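Local coordinates for putative iron binding protein (Bordetella pertussis Tohama I, PDB 1Y9U) that probably binds ferric iron in the periplasm through tyrosine ligands, as a member of the bacterial solute-binding protein 1 family, at residues L59-V62 and N66-D69; G97-L102 and P301-A306; T12-K17 and A101-D106; A242-H247 and N253-L258. All coordinates share one frame; numbering follows the deposited sequence.

How the interactions relate
All four contacts gather around one mixed sheet of a periplasmic binding protein, and strands 58-62, 100-112 and 237-245 run side by side through them. Interaction 1 comes first in series with interactions 2 and 4, but it is nested within the loop that interaction 3 closes; interaction 4 is nested within that of interaction 2. Interactions 1 and 2 have centres about 9 Å apart and share packing around helix 64-72, while interactions 2 and 3 both use strand 100-112. The centre of interaction 4 lies about 21 Å from that of the chain, the farthest of the four. Interaction 3 borders the iron-binding tyrosines, so one sheet joins the hydrophobic packing to the metal site.

Interaction 1. Residues L59-V62 and N66-D69; sequences LMTV and NLID
Thr61 turns its methyl group toward the first residues of 66-69, where Asn66 CB and the end of Leu67 receive it. Thr61 CG2 lies 3.9 Å from Leu67 CD2, and the two side chains lie alongside, running in opposing senses. The same methyl carbon meets Asn66 CB, also at 3.9 Å, but here Asn66 comes in roughly perpendicular to it. At the end of the strand, the carbonyl oxygen of Val62 comes to 3.4 Å from Asn66 CB. Leu67 does not leave its helix pointing straight at the strand; it is the branched end that reaches across.

The rotation of Thr61 serves two partners at once. With OG1 anti to the backbone N (chi1 -168°), CG2 sits between that N and the carbonyl carbon and faces the helix, while the hydroxyl is left to hydrogen-bond with Thr13 OG1. This buried polar group is thereby satisfied from the loop after strand 7-12, and the methyl group can serve wholly as packing surface. Val62 points the other way, away from helix 64-72, and its side chain comes within about 6 Å of that of Tyr143, which binds iron in the metal-loaded protein, though no iron is bound here.

The contact is a tight strand-to-helix turn, with three residues separating 59-62 from 66-69. Strand 58-62 runs parallel to strand 7-12 on one flank and antiparallel to strand 237-245 on the other, with Thr61 and Leu59 bonded through their backbones to Gly241 and Ala243. Helix 64-72 rests against this sheet, Leu67 touching Ile239, and Ile68 extends the packing to Trp99.

Interaction 2. Residues G97-L102 and P301-A306; sequences GSWYAL and PVAEIA
The backbones at Trp99 and Ala303 stay far apart, with Trp99 CA 10.4 Å from Ala303 CA, so a large side chain has to span the distance. In this periplasmic binding protein fold, 97-102 leads into strand 100-112, a long strand of the central sheet, and 301-306 runs into the C-terminal helix.

The six-membered part of the Trp99 indole does the touching. Its CH2 atom lies 3.6 Å from Val302 CG2, and CZ3 is somewhat farther from the same methyl carbon, at 4.1 Å. Val302 directs its side chain at the ring, which it approaches obliquely. The reach of the indole follows from its first torsion: CG stands between the backbone N and the carbonyl carbon (chi1 56°), swinging the ring away from its own backbone toward Val302. Backbone bonds from Glu304 N to Pro301 O and from Ile305 N to Val302 O shape the turn that presents Val302 and Ala303.

No hydrogen bond crosses between the segments, and the contact is purely apolar. Helix 64-72 fills in around it: Ile64 touches both Trp99 and Val302, and Ile68 touches Ala303. Ile239 of strand 237-245 also packs on the indole, which therefore links three elements of the fold. At the margin, the lone methyl of Ala303 makes the lighter contact, its CB lying 4.4 Å from Trp99 CZ2.

Interaction 3. Residues T12-K17 and A101-D106; sequences TTREPK and ALSLRD
Arg14 and Arg105 bring their guanidinium groups together in the buried space between loop 12-17 and strand 100-112, with Arg14 NH2 3.7 Å from Arg105 NH1. The planes are 82° apart, nearly perpendicular, so the groups do not stack. What gathers them is the carboxylate of Glu276: its OE2 forms salt bridges with both of those nitrogens and would be expected to offset their like charges. Ser103 completes the cluster. Its OG lies near the plane of the Arg14 guanidinium, at the edge, 3.9 Å from Arg14 NH1, but its hydrogen bonds go to Ser240 OG and Glu276 OE1. One carboxylate thus ties together three side chains from two separate segments.

This buried cluster is the compact part of the contact. Arg14 gets there by bending its chain at chi2 and chi3, bridging backbones that stand 12.1 Å apart between Arg14 CA and Leu102 CA. Behind it the loop is held by an ST turn, in which Arg14 N donates to Thr12 OG1 at 2.9 Å. The rest of the loop departs from the strand: Glu15 and Lys17 are exposed, and neither touches 101-106.

Arg105 also looks onto the iron site, empty here, its NH2 making a weak hydrogen bond with Tyr143 OH. The loop 12-17 links strand 7-12 to helix 20-30, while strand 100-112 pairs antiparallel with strand 237-245, with a classic beta bulge where Leu102 and Ser103 both face Ser240. Val62, ending strand 58-62, packs against both arginines.

Interaction 4. Residues A242-H247 and N253-L258; sequences AAVAAH and NAVKLL
A beta-alpha unit brings Ala242 and Val244 of strand 237-245 against Ala254, Val255 and Leu258 of helix 251-261, the next helix in the chain. After a short connection the chain doubles back, and strand 242-245 and helix 253-258 run nearly antiparallel, at 173°, with their axes 8.9 Å apart at the closest approach. This is a common way for a helix to cover the face of a sheet in alpha/beta folds such as that of the periplasmic binding proteins.

Ala242 and Val244 point toward the helix, while Ala243 between them points away. Val244 is the central piece, with its two methyl groups dividing the work. CG1, anti to the backbone N (chi1 174°), meets Ala254 CB at 4.1 Å. CG2 instead faces the neighbouring positions of the helix, lying 4.1 Å from Leu258 CD2 and more loosely beside Val255 CG2 at 4.4 Å. The fork of Leu258 spreads over two strand residues: CD2 takes Val244 and CD1 takes Ala242.

The contact is wholly apolar and largely buried, and it lies away from the iron-binding tyrosines. Neighbouring strands close around it: Ala254 also touches Val58, Leu258 touches Tyr100, and the backbone of Ala242 is bonded to that of Tyr100. The helix is anchored further by Asn253, whose ND2 donates to the backbone carbonyl of Glu7. Ala254 and Leu258 sit one helical turn apart, joined by the bond from Leu258 N to Ala254 O. The shortest approach across the segments joins Ala242 CB to Leu258 CD1, at 3.7 Å.

Interaction 1. Residues L59-V62 and N66-D69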
loop_
_atom_site.group_PDB
_atom_site.type_symbol
_atom_site.label_atom_id
_atom_site.label_comp_id
_atom_site.label_asym_id
_atom_site.label_seq_id
_atom_site.Cartn_x
_atom_site.Cartn_y
_atom_site.Cartn_z
ATOM N N LEU A 59 5.613 13.365 9.286
ATOM C CA LEU A 59 6.105 11.991 9.281
ATOM C C LEU A 59 5.418 11.267 8.135
ATOM O O LEU A 59 4.208 11.294 8.053
ATOM C CB LEU A 59 5.743 11.309 10.588
ATOM C CG LEU A 59 6.138 12.053 11.855
ATOM C CD1 LEU A 59 5.807 11.199 13.057
ATOM C CD2 LEU A 59 7.604 12.396 11.809
ATOM N N MET A 60 6.198 10.648 7.263
ATOM C CA MET A 60 5.674 9.950 6.079
ATOM C C MET A 60 6.186 8.504 6.068
ATOM O O MET A 60 7.398 8.273 6.215
ATOM C CB MET A 60 6.163 10.664 4.820
ATOM C CG MET A 60 5.837 9.968 3.507
ATOM S SD MET A 60 6.457 10.843 2.064
ATOM C CE MET A 60 5.242 12.040 1.937
ATOM N N THR A 61 5.290 7.540 5.865
ATOM C CA THR A 61 5.697 6.137 5.814
ATOM C C THR A 61 4.727 5.311 4.985
ATOM O O THR A 61 3.788 5.847 4.370
ATOM C CB THR A 61 5.876 5.629 7.279
ATOM O OG1 THR A 61 6.545 4.352 7.299
ATOM C CG2 THR A 61 4.567 5.403 7.961
ATOM N N VAL A 62 4.977 4.005 4.946
ATOM C CA VAL A 62 4.152 3.059 4.214
ATOM C C VAL A 62 3.632 2.020 5.199
ATOM O O VAL A 62 4.333 1.677 6.152
ATOM C CB VAL A 62 4.989 2.414 3.094
ATOM C CG1 VAL A 62 4.177 1.418 2.282
ATOM C CG2 VAL A 62 5.577 3.491 2.182
ATOM N N ASN A 66 2.259 0.760 10.344
ATOM C CA ASN A 66 3.337 1.673 10.714
ATOM C C ASN A 66 2.805 3.048 11.105
ATOM O O ASN A 66 3.324 3.687 12.019
ATOM C CB ASN A 66 4.352 1.812 9.582
ATOM C CG ASN A 66 5.227 0.582 9.418
ATOM O OD1 ASN A 66 5.617 0.232 8.308
ATOM N ND2 ASN A 66 5.551 -0.068 10.527
ATOM N N LEU A 67 1.782 3.517 10.393
ATOM C CA LEU A 67 1.165 4.801 10.715
ATOM C C LEU A 67 0.485 4.798 12.068
ATOM O O LEU A 67 0.662 5.709 12.861
ATOM C CB LEU A 67 0.140 5.156 9.650
ATOM C CG LEU A 67 0.671 5.866 8.436
ATOM C CD1 LEU A 67 -0.490 5.975 7.453
ATOM C CD2 LEU A 67 1.240 7.249 8.756
ATOM N N ILE A 68 -0.297 3.758 12.332
ATOM C CA ILE A 68 -0.973 3.618 13.617
ATOM C C ILE A 68 0.047 3.472 14.735
ATOM O O ILE A 68 -0.159 3.993 15.823
ATOM C CB ILE A 68 -1.973 2.438 13.574
ATOM C CG1 ILE A 68 -3.044 2.733 12.512
ATOM C CG2 ILE A 68 -2.547 2.137 14.978
ATOM C CD1 ILE A 68 -4.463 2.772 12.951
ATOM N N ASP A 69 1.166 2.807 14.462
ATOM C CA ASP A 69 2.228 2.691 15.455
ATOM C C ASP A 69 2.778 4.066 15.838
ATOM O O ASP A 69 3.119 4.295 17.000
ATOM C CB ASP A 69 3.356 1.782 14.961
ATOM C CG ASP A 69 3.004 0.303 15.051
ATOM O OD1 ASP A 69 3.848 -0.514 14.634
ATOM O OD2 ASP A 69 1.917 -0.127 15.484
#

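Interaction 2. Residues G97-L102 and P301-A306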
loop_
_atom_site.group_PDB
_atom_site.type_symbol
_atom_site.label_atom_id
_atom_site.label_comp_id
_atom_site.label_asym_id
_atom_site.label_seq_id
_atom_site.Cartn_x
_atom_site.Cartn_y
_atom_site.Cartn_z
ATOM N N GLY A 97 -7.995 14.034 12.444
ATOM C CA GLY A 97 -6.818 14.371 11.677
ATOM C C GLY A 97 -5.547 13.800 12.257
ATOM O O GLY A 97 -4.511 14.419 12.165
ATOM N N SER A 98 -5.612 12.575 12.775
ATOM C CA SER A 98 -4.447 11.926 13.349
ATOM C C SER A 98 -3.431 11.327 12.324
ATOM O O SER A 98 -2.234 11.286 12.581
ATOM C CB SER A 98 -4.906 10.846 14.341
ATOM O OG SER A 98 -5.809 9.932 13.719
ATOM N N TRP A 99 -3.923 10.827 11.201
ATOM C CA TRP A 99 -3.097 10.323 10.091
ATOM C C TRP A 99 -3.957 10.356 8.838
ATOM O O TRP A 99 -5.176 10.361 8.916
ATOM C CB TRP A 99 -2.588 8.883 10.329
ATOM C CG TRP A 99 -3.661 7.900 10.602
ATOM C CD1 TRP A 99 -4.130 7.511 11.825
ATOM C CD2 TRP A 99 -4.408 7.157 9.640
ATOM N NE1 TRP A 99 -5.151 6.612 11.677
ATOM C CE2 TRP A 99 -5.334 6.360 10.345
ATOM C CE3 TRP A 99 -4.409 7.092 8.240
ATOM C CZ2 TRP A 99 -6.240 5.518 9.703
ATOM C CZ3 TRP A 99 -5.316 6.267 7.608
ATOM C CH2 TRP A 99 -6.226 5.497 8.338
ATOM N N TYR A 100 -3.304 10.381 7.689
ATOM C CA TYR A 100 -3.983 10.484 6.414
ATOM C C TYR A 100 -3.299 9.630 5.347
ATOM O O TYR A 100 -2.086 9.703 5.209
ATOM C CB TYR A 100 -3.925 11.929 5.940
ATOM C CG TYR A 100 -4.770 12.880 6.722
ATOM C CD1 TYR A 100 -4.251 13.561 7.808
ATOM C CD2 TYR A 100 -6.084 13.117 6.348
ATOM C CE1 TYR A 100 -5.066 14.458 8.529
ATOM C CE2 TYR A 100 -6.883 13.998 7.046
ATOM C CZ TYR A 100 -6.379 14.655 8.110
ATOM O OH TYR A 100 -7.195 15.552 8.757
ATOM N N ALA A 101 -4.068 8.844 4.592
ATOM C CA ALA A 101 -3.534 8.169 3.405
ATOM C C ALA A 101 -3.175 9.179 2.330
ATOM O O ALA A 101 -3.861 10.174 2.143
ATOM C CB ALA A 101 -4.531 7.162 2.844
ATOM N N LEU A 102 -2.083 8.892 1.630
ATOM C CA LEU A 102 -1.617 9.649 0.471
ATOM C C LEU A 102 -1.634 8.859 -0.827
ATOM O O LEU A 102 -1.735 9.466 -1.898
ATOM C CB LEU A 102 -0.209 10.183 0.724
ATOM C CG LEU A 102 -0.052 11.152 1.900
ATOM C CD1 LEU A 102 1.414 11.539 2.037
ATOM C CD2 LEU A 102 -0.897 12.410 1.736
ATOM N N PRO A 301 -12.623 0.447 6.961
ATOM C CA PRO A 301 -11.606 1.345 7.501
ATOM C C PRO A 301 -10.263 0.635 7.545
ATOM O O PRO A 301 -10.178 -0.463 8.080
ATOM C CB PRO A 301 -12.133 1.671 8.906
ATOM C CG PRO A 301 -13.582 1.425 8.812
ATOM C CD PRO A 301 -13.747 0.254 7.897
ATOM N N VAL A 302 -9.229 1.195 6.930
ATOM C CA VAL A 302 -7.946 0.500 6.898
ATOM C C VAL A 302 -7.352 0.336 8.279
ATOM O O VAL A 302 -6.512 -0.528 8.486
ATOM C CB VAL A 302 -6.913 1.140 5.936
ATOM C CG1 VAL A 302 -7.351 0.934 4.501
ATOM C CG2 VAL A 302 -6.666 2.627 6.248
ATOM N N ALA A 303 -7.807 1.128 9.255
ATOM C CA ALA A 303 -7.378 0.913 10.630
ATOM C C ALA A 303 -7.694 -0.507 11.137
ATOM O O ALA A 303 -6.972 -1.014 11.983
ATOM C CB ALA A 303 -7.964 1.963 11.557
ATOM N N GLU A 304 -8.746 -1.120 10.596
ATOM C CA GLU A 304 -9.096 -2.527 10.896
ATOM C C GLU A 304 -7.966 -3.504 10.569
ATOM O O GLU A 304 -7.826 -4.555 11.211
ATOM C CB GLU A 304 -10.382 -2.952 10.164
ATOM C CG GLU A 304 -11.641 -2.237 10.624
ATOM C CD GLU A 304 -12.191 -2.811 11.920
ATOM O OE1 GLU A 304 -11.832 -2.293 12.984
ATOM O OE2 GLU A 304 -12.959 -3.792 11.861
ATOM N N ILE A 305 -7.173 -3.186 9.555
ATOM C CA ILE A 305 -6.039 -4.034 9.192
ATOM C C ILE A 305 -5.036 -4.086 10.351
ATOM O O ILE A 305 -4.527 -5.146 10.711
ATOM C CB ILE A 305 -5.377 -3.526 7.888
ATOM C CG1 ILE A 305 -6.309 -3.743 6.709
ATOM C CG2 ILE A 305 -4.037 -4.197 7.652
ATOM C CD1 ILE A 305 -5.955 -2.870 5.538
ATOM N N ALA A 306 -4.776 -2.937 10.961
ATOM C CA ALA A 306 -3.895 -2.873 12.109
ATOM C C ALA A 306 -4.493 -3.607 13.313
ATOM O O ALA A 306 -3.768 -4.302 14.017
ATOM C CB ALA A 306 -3.596 -1.412 12.469
#

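Interaction 3. Residues T12-K17 and A101-D106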
loop_
_atom_site.group_PDB
_atom_site.type_symbol
_atom_site.label_atom_id
_atom_site.label_comp_id
_atom_site.label_asym_id
_atom_site.label_seq_id
_atom_site.Cartn_x
_atom_site.Cartn_y
_atom_site.Cartn_z
ATOM N N THR A 12 10.845 10.877 6.424
ATOM C CA THR A 12 10.210 9.924 5.515
ATOM C C THR A 12 10.956 8.613 5.427
ATOM O O THR A 12 12.171 8.601 5.312
ATOM C CB THR A 12 10.084 10.526 4.115
ATOM O OG1 THR A 12 9.597 9.522 3.201
ATOM C CG2 THR A 12 11.445 11.026 3.572
ATOM N N THR A 13 10.210 7.510 5.448
ATOM C CA THR A 13 10.789 6.191 5.213
ATOM C C THR A 13 10.707 5.821 3.737
ATOM O O THR A 13 11.175 4.743 3.332
ATOM C CB THR A 13 10.093 5.118 6.059
ATOM O OG1 THR A 13 8.759 4.896 5.565
ATOM C CG2 THR A 13 9.934 5.534 7.542
ATOM N N ARG A 14 10.064 6.673 2.935
ATOM C CA ARG A 14 10.042 6.528 1.478
ATOM C C ARG A 14 11.253 7.209 0.864
ATOM O O ARG A 14 11.557 8.353 1.237
ATOM C CB ARG A 14 8.769 7.158 0.896
ATOM C CG ARG A 14 7.490 6.655 1.514
ATOM C CD ARG A 14 6.341 6.615 0.514
ATOM N NE ARG A 14 6.481 5.434 -0.350
ATOM C CZ ARG A 14 5.549 5.006 -1.195
ATOM N NH1 ARG A 14 4.418 5.676 -1.357
ATOM N NH2 ARG A 14 5.756 3.920 -1.896
ATOM N N GLU A 15 11.880 6.561 -0.123
ATOM C CA GLU A 15 13.140 7.041 -0.705
ATOM C C GLU A 15 12.875 8.464 -1.163
ATOM O O GLU A 15 11.889 8.693 -1.864
ATOM C CB GLU A 15 13.606 6.230 -1.946
ATOM C CG GLU A 15 13.772 4.706 -1.861
ATOM C CD GLU A 15 14.547 4.189 -0.653
ATOM O OE1 GLU A 15 13.902 3.931 0.393
ATOM O OE2 GLU A 15 15.795 3.987 -0.759
ATOM N N PRO A 16 13.716 9.424 -0.785
ATOM C CA PRO A 16 13.522 10.811 -1.228
ATOM C C PRO A 16 13.336 10.992 -2.745
ATOM O O PRO A 16 12.725 11.977 -3.160
ATOM C CB PRO A 16 14.790 11.538 -0.739
ATOM C CG PRO A 16 15.625 10.538 -0.010
ATOM C CD PRO A 16 14.866 9.282 0.127
ATOM N N LYS A 17 13.830 10.075 -3.573
ATOM C CA LYS A 17 13.692 10.261 -5.016
ATOM C C LYS A 17 12.265 10.050 -5.545
ATOM O O LYS A 17 11.916 10.590 -6.583
ATOM C CB LYS A 17 14.705 9.414 -5.790
ATOM C CG LYS A 17 16.156 9.933 -5.713
ATOM C CD LYS A 17 16.310 11.474 -5.836
ATOM C CE LYS A 17 16.471 12.131 -4.460
ATOM N NZ LYS A 17 16.590 13.610 -4.514
ATOM N N ALA A 101 -4.068 8.844 4.592
ATOM C CA ALA A 101 -3.534 8.169 3.405
ATOM C C ALA A 101 -3.175 9.179 2.330
ATOM O O ALA A 101 -3.861 10.174 2.143
ATOM C CB ALA A 101 -4.531 7.162 2.844
ATOM N N LEU A 102 -2.083 8.892 1.630
ATOM C CA LEU A 102 -1.617 9.649 0.471
ATOM C C LEU A 102 -1.634 8.859 -0.827
ATOM O O LEU A 102 -1.735 9.466 -1.898
ATOM C CB LEU A 102 -0.209 10.183 0.724
ATOM C CG LEU A 102 -0.052 11.152 1.900
ATOM C CD1 LEU A 102 1.414 11.539 2.037
ATOM C CD2 LEU A 102 -0.897 12.410 1.736
ATOM N N SER A 103 -1.559 7.523 -0.755
ATOM C CA SER A 103 -1.703 6.701 -1.944
ATOM C C SER A 103 -2.181 5.329 -1.529
ATOM O O SER A 103 -2.079 4.961 -0.364
ATOM C CB SER A 103 -0.385 6.577 -2.692
ATOM O OG SER A 103 0.541 5.827 -1.930
ATOM N N LEU A 104 -2.716 4.589 -2.496
ATOM C CA LEU A 104 -3.294 3.266 -2.277
ATOM C C LEU A 104 -2.434 2.208 -2.937
ATOM O O LEU A 104 -1.985 2.387 -4.077
ATOM C CB LEU A 104 -4.714 3.164 -2.830
ATOM C CG LEU A 104 -5.645 4.319 -2.465
ATOM C CD1 LEU A 104 -7.019 4.084 -3.074
ATOM C CD2 LEU A 104 -5.736 4.517 -0.964
ATOM N N ARG A 105 -2.266 1.091 -2.235
ATOM C CA ARG A 105 -1.455 -0.056 -2.652
ATOM C C ARG A 105 -2.349 -1.286 -2.641
ATOM O O ARG A 105 -2.440 -1.993 -1.645
ATOM C CB ARG A 105 -0.304 -0.180 -1.675
ATOM C CG ARG A 105 0.678 0.992 -1.816
ATOM C CD ARG A 105 1.569 1.199 -0.632
ATOM N NE ARG A 105 2.374 0.036 -0.292
ATOM C CZ ARG A 105 3.605 -0.205 -0.729
ATOM N NH1 ARG A 105 4.246 0.604 -1.552
ATOM N NH2 ARG A 105 4.215 -1.293 -0.316
ATOM N N ASP A 106 -3.007 -1.512 -3.768
ATOM C CA ASP A 106 -3.961 -2.585 -3.936
ATOM C C ASP A 106 -3.297 -3.903 -4.212
ATOM O O ASP A 106 -2.335 -3.990 -4.994
ATOM C CB ASP A 106 -5.041 -2.276 -4.986
ATOM C CG ASP A 106 -4.517 -1.824 -6.327
ATOM O OD1 ASP A 106 -3.602 -0.980 -6.398
ATOM O OD2 ASP A 106 -5.060 -2.219 -7.356
#

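Interaction 4. Residues A242-H247 and N253-L258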
loop_
_atom_site.group_PDB
_atom_site.type_symbol
_atom_site.label_atom_id
_atom_site.label_comp_id
_atom_site.label_asym_id
_atom_site.label_seq_id
_atom_site.Cartn_x
_atom_site.Cartn_y
_atom_site.Cartn_z
ATOM N N ALA A 242 0.783 9.856 6.033
ATOM C CA ALA A 242 1.521 10.831 6.793
ATOM C C ALA A 242 0.704 11.385 7.937
ATOM O O ALA A 242 -0.498 11.254 8.005
ATOM C CB ALA A 242 1.966 11.947 5.864
ATOM N N ALA A 243 1.419 12.052 8.825
ATOM C CA ALA A 243 0.859 12.670 10.022
ATOM C C ALA A 243 1.745 13.841 10.401
ATOM O O ALA A 243 2.928 13.865 10.051
ATOM C CB ALA A 243 0.815 11.680 11.152
ATOM N N VAL A 244 1.168 14.819 11.094
ATOM C CA VAL A 244 1.972 15.900 11.664
ATOM C C VAL A 244 2.609 15.410 12.969
ATOM O O VAL A 244 1.952 14.791 13.793
ATOM C CB VAL A 244 1.120 17.146 11.898
ATOM C CG1 VAL A 244 1.924 18.231 12.629
ATOM C CG2 VAL A 244 0.595 17.689 10.569
ATOM N N ALA A 245 3.895 15.673 13.129
ATOM C CA ALA A 245 4.619 15.245 14.336
ATOM C C ALA A 245 4.134 15.973 15.585
ATOM O O ALA A 245 3.752 17.151 15.533
ATOM C CB ALA A 245 6.095 15.451 14.161
ATOM N N ALA A 246 4.172 15.264 16.712
ATOM C CA ALA A 246 3.632 15.749 17.991
ATOM C C ALA A 246 4.218 17.099 18.423
ATOM O O ALA A 246 3.506 17.947 18.972
ATOM C CB ALA A 246 3.878 14.706 19.077
ATOM N N HIS A 247 5.499 17.292 18.160
ATOM C CA HIS A 247 6.205 18.505 18.585
ATOM C C HIS A 247 6.679 19.377 17.416
ATOM O O HIS A 247 7.652 20.129 17.525
ATOM C CB HIS A 247 7.355 18.096 19.512
ATOM C CG HIS A 247 6.886 17.373 20.734
ATOM N ND1 HIS A 247 6.173 18.000 21.731
ATOM C CD2 HIS A 247 6.984 16.074 21.103
ATOM C CE1 HIS A 247 5.866 17.124 22.671
ATOM N NE2 HIS A 247 6.343 15.944 22.313
ATOM N N ASN A 253 3.465 25.292 8.685
ATOM C CA ASN A 253 4.070 24.830 7.444
ATOM C C ASN A 253 3.872 23.321 7.259
ATOM O O ASN A 253 3.785 22.838 6.129
ATOM C CB ASN A 253 5.565 25.166 7.399
ATOM C CG ASN A 253 5.838 26.649 7.254
ATOM O OD1 ASN A 253 4.951 27.439 6.901
ATOM N ND2 ASN A 253 7.087 27.033 7.506
ATOM N N ALA A 254 3.822 22.586 8.367
ATOM C CA ALA A 254 3.581 21.146 8.347
ATOM C C ALA A 254 2.205 20.864 7.769
ATOM O O ALA A 254 2.048 19.990 6.922
ATOM C CB ALA A 254 3.689 20.545 9.744
ATOM N N VAL A 255 1.206 21.603 8.229
ATOM C CA VAL A 255 -0.143 21.438 7.700
ATOM C C VAL A 255 -0.170 21.873 6.234
ATOM O O VAL A 255 -0.783 21.208 5.416
ATOM C CB VAL A 255 -1.205 22.183 8.555
ATOM C CG1 VAL A 255 -2.601 22.083 7.938
ATOM C CG2 VAL A 255 -1.228 21.620 9.968
ATOM N N LYS A 256 0.533 22.951 5.885
ATOM C CA LYS A 256 0.594 23.384 4.493
ATOM C C LYS A 256 1.188 22.298 3.608
ATOM O O LYS A 256 0.694 22.027 2.524
ATOM C CB LYS A 256 1.404 24.677 4.350
ATOM C CG LYS A 256 0.717 25.914 4.891
ATOM C CD LYS A 256 1.535 27.161 4.622
ATOM C CE LYS A 256 0.691 28.424 4.831
ATOM N NZ LYS A 256 1.495 29.625 5.168
ATOM N N LEU A 257 2.257 21.670 4.071
ATOM C CA LEU A 257 2.885 20.594 3.307
ATOM C C LEU A 257 1.959 19.391 3.171
ATOM O O LEU A 257 1.811 18.850 2.087
ATOM C CB LEU A 257 4.215 20.179 3.924
ATOM C CG LEU A 257 4.944 19.014 3.250
ATOM C CD1 LEU A 257 5.256 19.358 1.805
ATOM C CD2 LEU A 257 6.212 18.717 4.028
ATOM N N LEU A 258 1.300 18.999 4.250
ATOM C CA LEU A 258 0.436 17.834 4.179
ATOM C C LEU A 258 -0.761 18.114 3.262
ATOM O O LEU A 258 -1.168 17.269 2.474
ATOM C CB LEU A 258 0.031 17.422 5.586
ATOM C CG LEU A 258 -0.794 16.167 5.801
ATOM C CD1 LEU A 258 -0.063 14.988 5.241
ATOM C CD2 LEU A 258 -1.057 15.989 7.285
#